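Local structure of antigen, P35 (6HPN) at residues E30-I35 / A126-S131. The protein is an outer surface protein, probably a lipoprotein, of the Borrelia PFam54 family, orthologous to BBA64, whose precise role is unknown but which is thought to contribute to Lyme disease pathogenesis. Numbering follows the deposited sequence.
Sequences EDIVQI and AMEEIS
Ile32 carries this contact, pushing its two branches among Met127, Glu128 and Ser131. Its CB points at helix 106-135. With chi1 at -77°, CG2 lies anti to the backbone N and CG1 beside it, and both CG2 and CD1 reach that helix. CG2 meets the aliphatic part of Glu128, 3.6 Å from Glu128 CG, and the two side chains cross obliquely. The same methyl lies 3.6 Å from the carbonyl oxygen Met127 O. CD1 reaches along the other branch to Met127 CB, at 4.0 Å, and the two side chains cross at about a right angle. Beyond CB the methionine runs on away from Ile32, toward Leu159 and Lys163 of helix 146-179.

Ser131 sits against both branches of Ile32. Its OG is 3.4 Å from Ile32 CD1, yet the hydroxyl is not left without a polar partner. Ser131 OG donates to Met127 O at 2.8 Å, one turn back in its own helix. That oxygen also accepts the backbone N of Ser131, and the two donors approach from opposite faces of the carbonyl plane. The bond turns the hydroxyl back onto its own helix, while the Ile32 methyls CG2 and CD1 lie against the same OG. The next residue, Val33, touches Ser131 CB with CG1 at 3.7 Å. The extended chain of Glu128 takes its carboxylate past Ile32 to a salt bridge with Arg79 and a hydrogen bond with Gln124.

Phe156 of helix 146-179 touches both Ile32 and Ser131. The helix axes approach to 8.8 Å at a crossing angle of -118°, a steep crossing with contact confined to a short patch. This is helix-helix packing in the helical C-terminal part of this PFam54 protein, joining helix 16-40 to the long helix 106-135.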
ATOM      1  N   GLU A  30     -13.026  -8.484  -6.069  1.00 23.23           N
ATOM      2  CA  GLU A  30     -14.098  -7.480  -6.302  1.00 24.36           C
ATOM      3  C   GLU A  30     -14.169  -6.481  -5.142  1.00 22.61           C
ATOM      4  O   GLU A  30     -14.372  -5.296  -5.404  1.00 23.75           O
ATOM      5  CB  GLU A  30     -15.444  -8.165  -6.538  1.00 27.67           C
ATOM      6  CG  GLU A  30     -15.851  -8.153  -7.998  1.00 34.34           C
ATOM      7  CD  GLU A  30     -16.781  -9.298  -8.370  1.00 45.61           C
ATOM      8  OE1 GLU A  30     -17.555  -9.758  -7.470  1.00 49.77           O
ATOM      9  OE2 GLU A  30     -16.713  -9.763  -9.547  1.00 48.34           O
ATOM     10  N   ASP A  31     -13.978  -6.907  -3.907  1.00 21.72           N
ATOM     11  CA  ASP A  31     -13.898  -5.948  -2.772  1.00 22.43           C
ATOM     12  C   ASP A  31     -12.762  -4.958  -3.038  1.00 20.15           C
ATOM     13  O   ASP A  31     -13.024  -3.747  -3.072  1.00 19.75           O
ATOM     14  CB  ASP A  31     -13.696  -6.628  -1.409  1.00 22.76           C
ATOM     15  CG  ASP A  31     -14.938  -7.288  -0.820  1.00 23.48           C
ATOM     16  OD1 ASP A  31     -16.049  -7.153  -1.398  1.00 27.47           O
ATOM     17  OD2 ASP A  31     -14.793  -7.936   0.213  1.00 23.78           O
ATOM     18  N   ILE A  32     -11.542  -5.455  -3.204  1.00 18.26           N
ATOM     19  CA  ILE A  32     -10.344  -4.583  -3.366  1.00 16.52           C
ATOM     20  C   ILE A  32     -10.611  -3.616  -4.526  1.00 16.64           C
ATOM     21  O   ILE A  32     -10.455  -2.391  -4.346  1.00 16.10           O
ATOM     22  CB  ILE A  32      -9.079  -5.444  -3.530  1.00 14.95           C
ATOM     23  CG1 ILE A  32      -8.639  -6.004  -2.169  1.00 14.09           C
ATOM     24  CG2 ILE A  32      -7.962  -4.699  -4.249  1.00 14.13           C
ATOM     25  CD1 ILE A  32      -7.798  -7.291  -2.237  1.00 13.51           C
ATOM     26  N   VAL A  33     -11.061  -4.100  -5.668  1.00 18.01           N
ATOM     27  CA  VAL A  33     -11.144  -3.176  -6.833  1.00 20.79           C
ATOM     28  C   VAL A  33     -12.331  -2.236  -6.630  1.00 20.46           C
ATOM     29  O   VAL A  33     -12.220  -1.085  -7.050  1.00 20.95           O
ATOM     30  CB  VAL A  33     -11.188  -3.866  -8.207  1.00 22.88           C
ATOM     31  CG1 VAL A  33     -10.549  -5.237  -8.187  1.00 22.59           C
ATOM     32  CG2 VAL A  33     -12.600  -3.925  -8.773  1.00 26.11           C
ATOM     33  N   GLN A  34     -13.414  -2.688  -6.006  1.00 20.87           N
ATOM     34  CA  GLN A  34     -14.570  -1.791  -5.744  1.00 21.77           C
ATOM     35  C   GLN A  34     -14.146  -0.671  -4.790  1.00 21.10           C
ATOM     36  O   GLN A  34     -14.450   0.496  -5.080  1.00 21.77           O
ATOM     37  CB  GLN A  34     -15.778  -2.564  -5.228  1.00 22.61           C
ATOM     38  CG  GLN A  34     -16.510  -3.208  -6.386  1.00 24.51           C
ATOM     39  CD  GLN A  34     -17.661  -4.114  -6.028  1.00 25.92           C
ATOM     40  OE1 GLN A  34     -17.896  -4.475  -4.874  1.00 25.09           O
ATOM     41  NE2 GLN A  34     -18.382  -4.497  -7.067  1.00 26.92           N
ATOM     42  N   ILE A  35     -13.495  -1.017  -3.682  1.00 21.28           N
ATOM     43  CA  ILE A  35     -12.944  -0.031  -2.711  1.00 19.38           C
ATOM     44  C   ILE A  35     -12.146   0.975  -3.525  1.00 18.68           C
ATOM     45  O   ILE A  35     -12.306   2.163  -3.284  1.00 17.76           O
ATOM     46  CB  ILE A  35     -12.104  -0.716  -1.612  1.00 19.28           C
ATOM     47  CG1 ILE A  35     -13.026  -1.385  -0.579  1.00 19.93           C
ATOM     48  CG2 ILE A  35     -11.132   0.266  -0.968  1.00 18.18           C
ATOM     49  CD1 ILE A  35     -12.354  -2.363   0.385  1.00 19.26           C
ATOM     50  N   ALA A 126      -0.073  -4.034  -4.861  1.00 12.00           N
ATOM     51  CA  ALA A 126       0.013  -5.494  -5.022  1.00 12.63           C
ATOM     52  C   ALA A 126      -1.377  -6.122  -4.871  1.00 13.97           C
ATOM     53  O   ALA A 126      -1.735  -6.969  -5.727  1.00 16.17           O
ATOM     54  CB  ALA A 126       1.003  -6.074  -4.061  1.00 12.35           C
ATOM     55  N   MET A 127      -2.129  -5.746  -3.841  1.00 14.68           N
ATOM     56  CA  MET A 127      -3.537  -6.189  -3.650  1.00 15.79           C
ATOM     57  C   MET A 127      -4.349  -5.903  -4.921  1.00 15.84           C
ATOM     58  O   MET A 127      -5.158  -6.749  -5.328  1.00 15.43           O
ATOM     59  CB  MET A 127      -4.215  -5.449  -2.496  1.00 15.58           C
ATOM     60  CG  MET A 127      -3.659  -5.779  -1.149  1.00 15.77           C
ATOM     61  SD  MET A 127      -4.465  -4.791   0.130  1.00 18.04           S
ATOM     62  CE  MET A 127      -3.758  -5.604   1.551  1.00 19.76           C
ATOM     63  N   GLU A 128      -4.186  -4.729  -5.503  1.00 16.45           N
ATOM     64  CA  GLU A 128      -5.095  -4.301  -6.596  1.00 18.01           C
ATOM     65  C   GLU A 128      -4.684  -5.027  -7.885  1.00 17.72           C
ATOM     66  O   GLU A 128      -5.564  -5.468  -8.609  1.00 17.81           O
ATOM     67  CB  GLU A 128      -5.109  -2.773  -6.671  1.00 18.64           C
ATOM     68  CG  GLU A 128      -5.767  -2.150  -5.456  1.00 19.66           C
ATOM     69  CD  GLU A 128      -5.936  -0.644  -5.507  1.00 21.98           C
ATOM     70  OE1 GLU A 128      -5.791  -0.086  -6.616  1.00 23.30           O
ATOM     71  OE2 GLU A 128      -6.231  -0.031  -4.439  1.00 26.32           O
ATOM     72  N   GLU A 129      -3.384  -5.178  -8.144  1.00 16.80           N
ATOM     73  CA  GLU A 129      -2.869  -5.820  -9.378  1.00 16.01           C
ATOM     74  C   GLU A 129      -3.265  -7.299  -9.378  1.00 15.42           C
ATOM     75  O   GLU A 129      -3.719  -7.821 -10.407  1.00 14.86           O
ATOM     76  CB  GLU A 129      -1.352  -5.673  -9.452  1.00 16.19           C
ATOM     77  CG  GLU A 129      -0.927  -4.261  -9.739  1.00 16.41           C
ATOM     78  CD  GLU A 129       0.561  -4.068  -9.958  1.00 16.42           C
ATOM     79  OE1 GLU A 129       1.331  -4.840  -9.352  1.00 16.65           O
ATOM     80  OE2 GLU A 129       0.933  -3.127 -10.732  1.00 16.47           O
ATOM     81  N   ILE A 130      -3.099  -7.953  -8.242  1.00 14.47           N
ATOM     82  CA  ILE A 130      -3.478  -9.377  -8.114  1.00 14.70           C
ATOM     83  C   ILE A 130      -4.997  -9.497  -8.301  1.00 14.54           C
ATOM     84  O   ILE A 130      -5.433 -10.449  -8.986  1.00 13.92           O
ATOM     85  CB  ILE A 130      -2.958  -9.943  -6.779  1.00 14.46           C
ATOM     86  CG1 ILE A 130      -1.428 -10.025  -6.816  1.00 14.14           C
ATOM     87  CG2 ILE A 130      -3.608 -11.287  -6.483  1.00 14.63           C
ATOM     88  CD1 ILE A 130      -0.805 -10.762  -5.672  1.00 13.60           C
ATOM     89  N   SER A 131      -5.778  -8.582  -7.733  1.00 14.38           N
ATOM     90  CA  SER A 131      -7.251  -8.626  -7.875  1.00 15.14           C
ATOM     91  C   SER A 131      -7.581  -8.508  -9.363  1.00 15.78           C
ATOM     92  O   SER A 131      -8.347  -9.355  -9.850  1.00 18.26           O
ATOM     93  CB  SER A 131      -7.946  -7.599  -7.016  1.00 15.33           C
ATOM     94  OG  SER A 131      -7.686  -7.836  -5.625  1.00 14.88           O
TER